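Maltose/maltodextrin transport permease homologue (Bdellovibrio bacteriovorus HD100, PDB 6FFL) binds maltotriose through its MalE-type solute-binding domain, the part described here, which is fused to a MalF membrane subunit that probably transports maltodextrins. Local coordinates at residues V3-M11 against G32-T42; G76-V84 against S273-Y284. All coordinates share one frame; numbering follows the deposited sequence. Where two conformers were deposited one is given.

Contact 1: residues V3-M11 against G32-T42; sequences VRIQIWHQM and GITVQATYRET. With GLC (alpha-D-glucopyranose), chain B.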
loop_
_atom_site.group_PDB
_atom_site.type_symbol
_atom_site.label_atom_id
_atom_site.label_comp_id
_atom_site.label_asym_id
_atom_site.label_seq_id
_atom_site.Cartn_x
_atom_site.Cartn_y
_atom_site.Cartn_z
ATOM N N VAL A 3 16.028 -23.649 17.265
ATOM C CA VAL A 3 14.812 -22.868 17.447
ATOM C C VAL A 3 14.183 -22.534 16.092
ATOM O O VAL A 3 14.880 -22.203 15.135
ATOM C CB VAL A 3 15.096 -21.588 18.274
ATOM C CG1 VAL A 3 15.943 -20.596 17.491
ATOM C CG2 VAL A 3 13.808 -20.940 18.711
ATOM N N ARG A 4 12.860 -22.640 16.006
ATOM C CA ARG A 4 12.126 -22.319 14.787
ATOM C C ARG A 4 11.219 -21.132 15.066
ATOM O O ARG A 4 10.383 -21.189 15.974
ATOM C CB ARG A 4 11.305 -23.511 14.300
ATOM C CG ARG A 4 10.593 -23.264 12.979
ATOM C CD ARG A 4 10.163 -24.571 12.334
ATOM N NE ARG A 4 9.531 -24.369 11.032
ATOM C CZ ARG A 4 10.192 -24.121 9.906
ATOM N NH1 ARG A 4 11.516 -24.034 9.914
ATOM N NH2 ARG A 4 9.529 -23.958 8.766
ATOM N N ILE A 5 11.382 -20.063 14.291
ATOM C CA ILE A 5 10.601 -18.849 14.468
ATOM C C ILE A 5 9.752 -18.625 13.214
ATOM O O ILE A 5 9.966 -19.241 12.168
ATOM C CB ILE A 5 11.484 -17.620 14.769
ATOM C CG1 ILE A 5 12.551 -17.450 13.688
ATOM C CG2 ILE A 5 12.130 -17.736 16.156
ATOM C CD1 ILE A 5 13.344 -16.172 13.817
ATOM N N GLN A 6 8.785 -17.725 13.341
ATOM C CA GLN A 6 7.764 -17.494 12.329
ATOM C C GLN A 6 7.724 -16.032 11.906
ATOM O O GLN A 6 7.865 -15.135 12.738
ATOM C CB GLN A 6 6.372 -17.852 12.858
ATOM C CG GLN A 6 6.075 -19.321 13.118
ATOM C CD GLN A 6 4.569 -19.557 13.207
ATOM O OE1 GLN A 6 3.918 -19.884 12.210
ATOM N NE2 GLN A 6 4.004 -19.354 14.392
ATOM N N ILE A 7 7.486 -15.792 10.620
ATOM C CA ILE A 7 7.168 -14.453 10.134
ATOM C C ILE A 7 5.875 -14.537 9.331
ATOM O O ILE A 7 5.781 -15.321 8.379
ATOM C CB ILE A 7 8.302 -13.850 9.287
ATOM C CG1 ILE A 7 7.839 -12.542 8.637
ATOM C CG2 ILE A 7 8.796 -14.845 8.244
ATOM C CD1 ILE A 7 8.797 -12.001 7.597
ATOM N N TRP A 8 4.875 -13.758 9.730
ATOM C CA TRP A 8 3.656 -13.592 8.938
ATOM C C TRP A 8 3.765 -12.267 8.198
ATOM O O TRP A 8 4.073 -11.240 8.810
ATOM C CB TRP A 8 2.393 -13.591 9.800
ATOM C CG TRP A 8 2.072 -14.880 10.457
ATOM C CD1 TRP A 8 2.797 -16.043 10.421
ATOM C CD2 TRP A 8 0.949 -15.131 11.310
ATOM N NE1 TRP A 8 2.185 -17.007 11.204
ATOM C CE2 TRP A 8 1.045 -16.472 11.748
ATOM C CE3 TRP A 8 -0.139 -14.355 11.731
ATOM C CZ2 TRP A 8 0.095 -17.052 12.588
ATOM C CZ3 TRP A 8 -1.085 -14.937 12.571
ATOM C CH2 TRP A 8 -0.956 -16.271 12.988
ATOM N N HIS A 9 3.502 -12.286 6.893
ATOM C CA HIS A 9 3.679 -11.096 6.067
ATOM C C HIS A 9 2.592 -11.041 5.005
ATOM O O HIS A 9 1.867 -12.016 4.776
ATOM C CB HIS A 9 5.048 -11.103 5.403
ATOM C CG HIS A 9 5.221 -12.249 4.459
ATOM N ND1 HIS A 9 4.752 -12.213 3.164
ATOM C CD2 HIS A 9 5.737 -13.486 4.643
ATOM C CE1 HIS A 9 5.009 -13.370 2.577
ATOM N NE2 HIS A 9 5.609 -14.159 3.451
ATOM N N GLN A 10 2.504 -9.898 4.318
ATOM C CA GLN A 10 1.535 -9.714 3.244
ATOM C C GLN A 10 2.229 -9.392 1.914
ATOM O O GLN A 10 1.712 -8.630 1.086
ATOM C CB GLN A 10 0.498 -8.641 3.613
ATOM C CG GLN A 10 1.038 -7.348 4.263
ATOM C CD GLN A 10 1.859 -6.528 3.286
ATOM O OE1 GLN A 10 3.079 -6.722 3.168
ATOM N NE2 GLN A 10 1.195 -5.625 2.560
ATOM N N MET A 11 3.394 -10.005 1.676
ATOM C CA MET A 11 4.199 -9.709 0.489
ATOM C C MET A 11 3.652 -10.378 -0.766
ATOM O O MET A 11 3.459 -11.597 -0.802
ATOM C CB MET A 11 5.648 -10.162 0.691
ATOM C CG MET A 11 6.391 -9.396 1.758
ATOM S SD MET A 11 8.148 -9.812 1.692
ATOM C CE MET A 11 8.694 -9.103 3.246
ATOM N N GLY A 32 21.049 -23.497 13.689
ATOM C CA GLY A 32 20.251 -23.485 14.884
ATOM C C GLY A 32 18.966 -22.696 14.770
ATOM O O GLY A 32 18.072 -22.877 15.603
ATOM N N ILE A 33 18.843 -21.828 13.767
ATOM C CA ILE A 33 17.630 -21.047 13.559
ATOM C C ILE A 33 17.048 -21.409 12.201
ATOM O O ILE A 33 17.749 -21.349 11.184
ATOM C CB ILE A 33 17.887 -19.529 13.641
ATOM C CG1 ILE A 33 18.609 -19.153 14.933
ATOM C CG2 ILE A 33 16.571 -18.763 13.511
ATOM C CD1 ILE A 33 18.921 -17.670 15.020
ATOM N N THR A 34 15.774 -21.788 12.188
ATOM C CA THR A 34 15.015 -21.906 10.952
ATOM C C THR A 34 13.780 -21.021 11.043
ATOM O O THR A 34 13.342 -20.641 12.132
ATOM C CB THR A 34 14.615 -23.356 10.667
ATOM O OG1 THR A 34 13.685 -23.808 11.661
ATOM C CG2 THR A 34 15.844 -24.252 10.655
ATOM N N VAL A 35 13.220 -20.684 9.882
ATOM C CA VAL A 35 12.159 -19.688 9.792
ATOM C C VAL A 35 11.007 -20.250 8.975
ATOM O O VAL A 35 11.214 -20.745 7.863
ATOM C CB VAL A 35 12.662 -18.379 9.156
ATOM C CG1 VAL A 35 11.544 -17.325 9.151
ATOM C CG2 VAL A 35 13.908 -17.881 9.878
ATOM N N GLN A 36 9.797 -20.153 9.515
ATOM C CA GLN A 36 8.578 -20.471 8.783
ATOM C C GLN A 36 7.883 -19.174 8.384
ATOM O O GLN A 36 7.483 -18.387 9.250
ATOM C CB GLN A 36 7.646 -21.336 9.629
ATOM C CG GLN A 36 6.250 -21.491 9.043
ATOM C CD GLN A 36 6.224 -22.390 7.822
ATOM O OE1 GLN A 36 6.656 -23.542 7.880
ATOM N NE2 GLN A 36 5.700 -21.872 6.711
ATOM N N ALA A 37 7.721 -18.954 7.080
ATOM C CA ALA A 37 7.049 -17.762 6.588
ATOM C C ALA A 37 5.636 -18.105 6.139
ATOM O O ALA A 37 5.401 -19.158 5.541
ATOM C CB ALA A 37 7.820 -17.133 5.420
ATOM N N THR A 38 4.701 -17.214 6.433
ATOM C CA THR A 38 3.304 -17.408 6.069
ATOM C C THR A 38 2.781 -16.130 5.444
ATOM O O THR A 38 2.900 -15.059 6.045
ATOM C CB THR A 38 2.445 -17.772 7.289
ATOM O OG1 THR A 38 2.862 -19.033 7.813
ATOM C CG2 THR A 38 0.967 -17.849 6.907
ATOM N N TYR A 39 2.195 -16.249 4.249
ATOM C CA TYR A 39 1.571 -15.126 3.565
ATOM C C TYR A 39 0.111 -15.002 3.979
ATOM O O TYR A 39 -0.637 -15.986 3.940
ATOM C CB TYR A 39 1.636 -15.301 2.043
ATOM C CG TYR A 39 0.776 -14.276 1.322
ATOM C CD1 TYR A 39 1.250 -12.992 1.090
ATOM C CD2 TYR A 39 -0.521 -14.585 0.899
ATOM C CE1 TYR A 39 0.471 -12.039 0.462
ATOM C CE2 TYR A 39 -1.307 -13.630 0.260
ATOM C CZ TYR A 39 -0.799 -12.370 0.042
ATOM O OH TYR A 39 -1.565 -11.422 -0.586
ATOM N N ARG A 40 -0.302 -13.789 4.329
ATOM C CA ARG A 40 -1.714 -13.465 4.470
ATOM C C ARG A 40 -1.963 -12.117 3.824
ATOM O O ARG A 40 -1.168 -11.191 3.999
ATOM C CB ARG A 40 -2.156 -13.408 5.936
ATOM C CG ARG A 40 -1.771 -14.631 6.736
ATOM C CD ARG A 40 -2.985 -15.274 7.339
ATOM N NE ARG A 40 -2.712 -16.653 7.739
ATOM C CZ ARG A 40 -2.503 -17.040 8.992
ATOM N NH1 ARG A 40 -2.539 -16.154 9.978
ATOM N NH2 ARG A 40 -2.259 -18.315 9.261
ATOM N N GLU A 41 -3.064 -12.009 3.083
ATOM C CA GLU A 41 -3.413 -10.735 2.477
ATOM C C GLU A 41 -3.554 -9.686 3.571
ATOM O O GLU A 41 -3.941 -9.996 4.699
ATOM C CB GLU A 41 -4.713 -10.859 1.676
ATOM C CG GLU A 41 -4.946 -9.682 0.718
ATOM C CD GLU A 41 -5.590 -8.461 1.375
ATOM O OE1 GLU A 41 -5.405 -7.333 0.842
ATOM O OE2 GLU A 41 -6.283 -8.629 2.408
ATOM N N THR A 42 -3.220 -8.436 3.220
ATOM C CA THR A 42 -3.099 -7.329 4.171
ATOM C C THR A 42 -4.190 -7.282 5.243
ATOM O O THR A 42 -3.887 -7.201 6.438
ATOM C CB THR A 42 -3.076 -6.008 3.392
ATOM O OG1 THR A 42 -1.839 -5.917 2.677
ATOM C CG2 THR A 42 -3.207 -4.805 4.336
HETATM C C1 GLC B . 0.202 -7.161 -2.321
HETATM C C2 GLC B . 1.241 -6.237 -1.675
HETATM C C3 GLC B . 0.593 -5.295 -0.670
HETATM C C4 GLC B . -0.612 -4.578 -1.281
HETATM C C5 GLC B . -1.576 -5.596 -1.906
HETATM C C6 GLC B . -2.720 -4.899 -2.642
HETATM O O1 GLC B . -0.291 -8.077 -1.341
HETATM O O2 GLC B . 2.219 -7.006 -0.968
HETATM O O3 GLC B . 1.589 -4.359 -0.205
HETATM O O4 GLC B . -1.253 -3.828 -0.229
HETATM O O5 GLC B . -0.896 -6.410 -2.868
HETATM O O6 GLC B . -3.687 -5.862 -3.082
HETATM O O HOH W 1 12.872 -23.665 7.034
HETATM O O HOH W 2 6.822 -24.375 11.208
HETATM O O HOH W 3 10.504 -23.579 6.186
HETATM O O HOH W 4 4.671 -18.654 9.714
#
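Ile5 bonds to both neighbours of Val35, its N to Thr34 O and its O to Gln36 N at 2.8 Å, and the parallel ladder continues from Thr34 N on Val3 O to Arg40 N on His9 O. Most of these carbonyls also receive a CA-H, as Ile5 O does from Val35 CA.

Side-chain polar bonds collect on the face of Arg4, Gln6 and Trp8. With CG opposite the backbone N (chi1 -176°) and its chain extended, Arg4 crosses Thr34 nearly at a right angle; NH1 reaches Thr34 OG1 at 2.8 Å, and NH2 meets Gln36 OE1 at 3.0 Å from above the amide plane, which is turned 77° to the guanidinium. A water joins Gln6 OE1, Gln36 O and Thr38 OG1.

Helix 13-29 connects strands 4-9 and 34-39 in the right-handed beta-alpha-beta crossover of the periplasmic-binding-protein fold.

Apolar contacts lie on the face of Ile5, Val35 and Ala37, where Ile5 CG1 touches Val35 CG2 at 4.1 Å; helix 281-294 covers Ile5 and Ile33.

Arg40 makes a cation-pi contact over the six-membered ring of Trp8, CZ 4.2 Å from its centroid. The guanidinium is tilted 62° to that ring with NH1 nearest, at CZ3, while Ser48 holds Arg40 NH1. Tyr39 CA sits over the His9 ring, whose ND1 accepts from Met11 N in the ring plane.

At the sugar end, Gln10 O takes bonds from glucose O2 and O1, the former at 2.7 Å. Gln10 NE2 donates to Thr42 OG1 at 3.1 Å and, weakly, to glucose O3.

Contact 2: residues G76-V84 against S273-Y284; sequences GIVRPLDEV and SLNANMKSEAHY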
loop_
_atom_site.group_PDB
_atom_site.type_symbol
_atom_site.label_atom_id
_atom_site.label_comp_id
_atom_site.label_asym_id
_atom_site.label_seq_id
_atom_site.Cartn_x
_atom_site.Cartn_y
_atom_site.Cartn_z
ATOM N N GLY A 76 -1.265 -3.627 22.819
ATOM C CA GLY A 76 -0.144 -4.188 23.550
ATOM C C GLY A 76 0.397 -5.483 22.981
ATOM O O GLY A 76 0.934 -6.297 23.731
ATOM N N ILE A 77 0.281 -5.706 21.672
ATOM C CA ILE A 77 0.691 -6.988 21.115
ATOM C C ILE A 77 1.999 -6.910 20.333
ATOM O O ILE A 77 2.447 -7.936 19.806
ATOM C CB ILE A 77 -0.426 -7.612 20.253
ATOM C CG1 ILE A 77 -0.778 -6.699 19.074
ATOM C CG2 ILE A 77 -1.643 -7.933 21.138
ATOM C CD1 ILE A 77 -1.869 -7.279 18.136
ATOM N N VAL A 78 2.636 -5.740 20.248
ATOM C CA VAL A 78 3.968 -5.645 19.658
ATOM C C VAL A 78 4.877 -4.844 20.581
ATOM O O VAL A 78 4.416 -3.999 21.358
ATOM C CB VAL A 78 3.956 -5.010 18.253
ATOM C CG1 VAL A 78 3.292 -5.963 17.254
ATOM C CG2 VAL A 78 3.277 -3.635 18.288
ATOM N N ARG A 79 6.185 -5.109 20.480
ATOM C CA ARG A 79 7.177 -4.545 21.405
ATOM C C ARG A 79 7.729 -3.223 20.876
ATOM O O ARG A 79 7.991 -3.102 19.676
ATOM C CB ARG A 79 8.344 -5.507 21.594
ATOM C CG ARG A 79 7.950 -6.891 22.062
ATOM C CD ARG A 79 9.151 -7.831 22.065
ATOM N NE ARG A 79 8.851 -9.039 22.830
ATOM C CZ ARG A 79 9.326 -9.303 24.038
ATOM N NH1 ARG A 79 10.166 -8.456 24.627
ATOM N NH2 ARG A 79 8.974 -10.427 24.647
ATOM N N PRO A 80 7.930 -2.218 21.728
ATOM C CA PRO A 80 8.701 -1.044 21.294
ATOM C C PRO A 80 10.098 -1.491 20.900
ATOM O O PRO A 80 10.702 -2.323 21.576
ATOM C CB PRO A 80 8.735 -0.145 22.539
ATOM C CG PRO A 80 7.699 -0.693 23.462
ATOM C CD PRO A 80 7.567 -2.149 23.154
ATOM N N LEU A 81 10.601 -0.951 19.787
ATOM C CA LEU A 81 11.892 -1.375 19.253
ATOM C C LEU A 81 13.047 -0.496 19.702
ATOM O O LEU A 81 14.208 -0.855 19.469
ATOM C CB LEU A 81 11.845 -1.392 17.718
ATOM C CG LEU A 81 10.837 -2.392 17.166
ATOM C CD1 LEU A 81 10.777 -2.313 15.651
ATOM C CD2 LEU A 81 11.167 -3.808 17.647
ATOM N N ASP A 82 12.756 0.640 20.334
ATOM C CA ASP A 82 13.796 1.602 20.689
ATOM C C ASP A 82 14.881 0.973 21.554
ATOM O O ASP A 82 16.076 1.150 21.299
ATOM C CB ASP A 82 13.147 2.789 21.394
ATOM C CG ASP A 82 12.089 3.447 20.531
ATOM O OD1 ASP A 82 10.918 2.982 20.543
ATOM O OD2 ASP A 82 12.446 4.399 19.808
ATOM N N GLU A 83 14.483 0.233 22.584
ATOM C CA GLU A 83 15.455 -0.425 23.446
ATOM C C GLU A 83 16.042 -1.668 22.791
ATOM O O GLU A 83 17.179 -2.049 23.098
ATOM C CB GLU A 83 14.804 -0.784 24.785
ATOM C CG GLU A 83 13.863 0.290 25.356
ATOM C CD GLU A 83 12.473 0.293 24.711
ATOM O OE1 GLU A 83 12.220 -0.549 23.821
ATOM O OE2 GLU A 83 11.637 1.143 25.093
ATOM N N VAL A 84 15.290 -2.300 21.889
ATOM C CA VAL A 84 15.758 -3.507 21.215
ATOM C C VAL A 84 16.901 -3.181 20.261
ATOM O O VAL A 84 17.945 -3.845 20.265
ATOM C CB VAL A 84 14.591 -4.184 20.472
ATOM C CG1 VAL A 84 15.094 -5.348 19.631
ATOM C CG2 VAL A 84 13.522 -4.644 21.462
ATOM N N SER A 273 7.497 -5.812 12.875
ATOM C CA SER A 273 7.274 -5.613 14.300
ATOM C C SER A 273 7.551 -6.921 15.021
ATOM O O SER A 273 7.411 -7.997 14.439
ATOM C CB SER A 273 5.832 -5.163 14.607
ATOM O OG SER A 273 5.503 -3.940 13.954
ATOM N N LEU A 274 7.935 -6.816 16.298
ATOM C CA LEU A 274 8.191 -7.966 17.165
ATOM C C LEU A 274 6.995 -8.231 18.082
ATOM O O LEU A 274 6.507 -7.317 18.749
ATOM C CB LEU A 274 9.441 -7.714 18.011
ATOM C CG LEU A 274 10.815 -7.709 17.333
ATOM C CD1 LEU A 274 11.886 -7.370 18.368
ATOM C CD2 LEU A 274 11.122 -9.061 16.720
ATOM N N ASN A 275 6.538 -9.486 18.116
ATOM C CA ASN A 275 5.457 -9.903 19.002
ATOM C C ASN A 275 5.822 -9.653 20.461
ATOM O O ASN A 275 6.935 -9.957 20.907
ATOM C CB ASN A 275 5.165 -11.391 18.770
ATOM C CG ASN A 275 3.789 -11.819 19.255
ATOM O OD1 ASN A 275 3.231 -11.244 20.186
ATOM N ND2 ASN A 275 3.235 -12.850 18.613
ATOM N N ALA A 276 4.872 -9.091 21.206
ATOM C CA ALA A 276 5.035 -9.028 22.651
ATOM C C ALA A 276 5.125 -10.426 23.261
ATOM O O ALA A 276 5.785 -10.612 24.293
ATOM C CB ALA A 276 3.872 -8.238 23.251
ATOM N N ASN A 277 4.464 -11.415 22.648
ATOM C CA ASN A 277 4.522 -12.815 23.082
ATOM C C ASN A 277 5.734 -13.497 22.467
ATOM O O ASN A 277 5.820 -13.599 21.241
ATOM C CB ASN A 277 3.273 -13.583 22.632
ATOM C CG ASN A 277 1.992 -13.018 23.187
ATOM O OD1 ASN A 277 1.924 -12.665 24.359
ATOM N ND2 ASN A 277 0.951 -12.956 22.350
ATOM N N MET A 278 6.640 -14.004 23.299
ATOM C CA MET A 278 7.764 -14.812 22.840
ATOM C C MET A 278 7.817 -16.084 23.674
ATOM O O MET A 278 7.765 -16.019 24.907
ATOM C CB MET A 278 9.093 -14.055 22.955
ATOM C CG MET A 278 9.199 -12.822 22.079
ATOM S SD MET A 278 9.603 -13.239 20.366
ATOM C CE MET A 278 9.291 -11.671 19.575
ATOM N N LYS A 279 7.930 -17.233 23.001
ATOM C CA LYS A 279 7.884 -18.515 23.701
ATOM C C LYS A 279 9.046 -18.686 24.667
ATOM O O LYS A 279 8.903 -19.367 25.689
ATOM C CB LYS A 279 7.888 -19.672 22.702
ATOM C CG LYS A 279 6.653 -19.776 21.829
ATOM C CD LYS A 279 6.806 -20.940 20.859
ATOM C CE LYS A 279 5.921 -20.782 19.640
ATOM N NZ LYS A 279 5.758 -22.080 18.932
ATOM N N SER A 280 10.204 -18.109 24.361
ATOM C CA SER A 280 11.380 -18.310 25.196
ATOM C C SER A 280 12.416 -17.263 24.833
ATOM O O SER A 280 12.288 -16.551 23.835
ATOM C CB SER A 280 11.965 -19.713 25.022
ATOM O OG SER A 280 12.748 -19.777 23.845
ATOM N N GLU A 281 13.468 -17.198 25.651
ATOM C CA GLU A 281 14.554 -16.266 25.372
ATOM C C GLU A 281 15.227 -16.587 24.044
ATOM O O GLU A 281 15.614 -15.678 23.303
ATOM C CB GLU A 281 15.566 -16.284 26.521
ATOM C CG GLU A 281 16.694 -15.256 26.398
ATOM C CD GLU A 281 16.210 -13.805 26.422
ATOM O OE1 GLU A 281 15.083 -13.538 26.902
ATOM O OE2 GLU A 281 16.969 -12.925 25.958
ATOM N N ALA A 282 15.354 -17.874 23.711
ATOM C CA ALA A 282 15.998 -18.248 22.454
ATOM C C ALA A 282 15.161 -17.823 21.252
ATOM O O ALA A 282 15.712 -17.433 20.215
ATOM C CB ALA A 282 16.263 -19.755 22.422
ATOM N N HIS A 283 13.831 -17.898 21.365
ATOM C CA HIS A 283 12.981 -17.423 20.275
ATOM C C HIS A 283 13.127 -15.918 20.088
ATOM O O HIS A 283 13.208 -15.426 18.952
ATOM C CB HIS A 283 11.518 -17.789 20.538
ATOM C CG HIS A 283 11.215 -19.245 20.359
ATOM N ND1 HIS A 283 11.511 -20.192 21.317
ATOM C CD2 HIS A 283 10.635 -19.915 19.335
ATOM C CE1 HIS A 283 11.133 -21.383 20.888
ATOM N NE2 HIS A 283 10.596 -21.243 19.689
ATOM N N TYR A 284 13.181 -15.174 21.196
ATOM C CA TYR A 284 13.322 -13.724 21.138
ATOM C C TYR A 284 14.647 -13.317 20.501
ATOM O O TYR A 284 14.683 -12.463 19.610
ATOM C CB TYR A 284 13.207 -13.133 22.545
ATOM C CG TYR A 284 13.528 -11.661 22.597
ATOM C CD1 TYR A 284 12.614 -10.717 22.134
ATOM C CD2 TYR A 284 14.749 -11.207 23.085
ATOM C CE1 TYR A 284 12.895 -9.365 22.170
ATOM C CE2 TYR A 284 15.044 -9.844 23.121
ATOM C CZ TYR A 284 14.113 -8.933 22.663
ATOM O OH TYR A 284 14.382 -7.583 22.690
HETATM O O HOH W 5 7.630 -4.176 17.283
HETATM O O HOH W 6 11.882 -6.473 24.133
#
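Leu274 is the apolar hub of the tight part: its CD1 meets Leu81 CD2 at 3.7 Å and Val84 CG1 at 4.0 Å, the valine coming tip to tip, while helix 281-294 covers the leucine further. Alongside, a single backbone bridge pairs Val78 with Asn275, and a water links Arg79 O to Leu274 N. Arg79 N donates to Leu274 O, and Ala276 N donates to Ile77 O in an almost straight bond (177°), from well above the carbonyl plane. Ser273 CB packs on Val78 CG1, and Ser273 OG is held by Tyr106 O.

The partly exposed Arg79 and Tyr284 form the outer side. The extended arginine chain lies along the 275-276 backbone, where NE donates to Asn275 O at 2.9 Å, close to the guanidinium plane. Tyr284 CD1 lies over the centre of the guanidinium, with the planes 44° apart. A water accepts from Arg79 NH1 at 2.7 Å and meets Tyr284 OH, which lies 3.3 Å from Val84 CG2.

The segments thus join strand 266-274 and helix 281-294 to the turn before helix 82-85. With Asn275 O and a water bonded to its guanidinium, Arg79 probably has its charge eased by dipoles rather than by a carboxylate of these segments.

How the contacts relate
Both contacts reach the same mixed sheet, contact 1 through the paired strands 4-9 and 34-39, contact 2 through the end of strand 266-274 and the turn after it. Each is partly buried, with an apolar side against helix 281-294 and arginines on more exposed flanks. Contact 1 is a regular ladder that runs into the sugar pocket; contact 2 has one bridge, leans on a single arginine, and lies away from the sugar: the side chain of Ser273 is about 13 Å from a glucose. They touch where Val3 CG2 packs against His283 NE2 at 3.4 Å, near the N-terminal end of that shared helix.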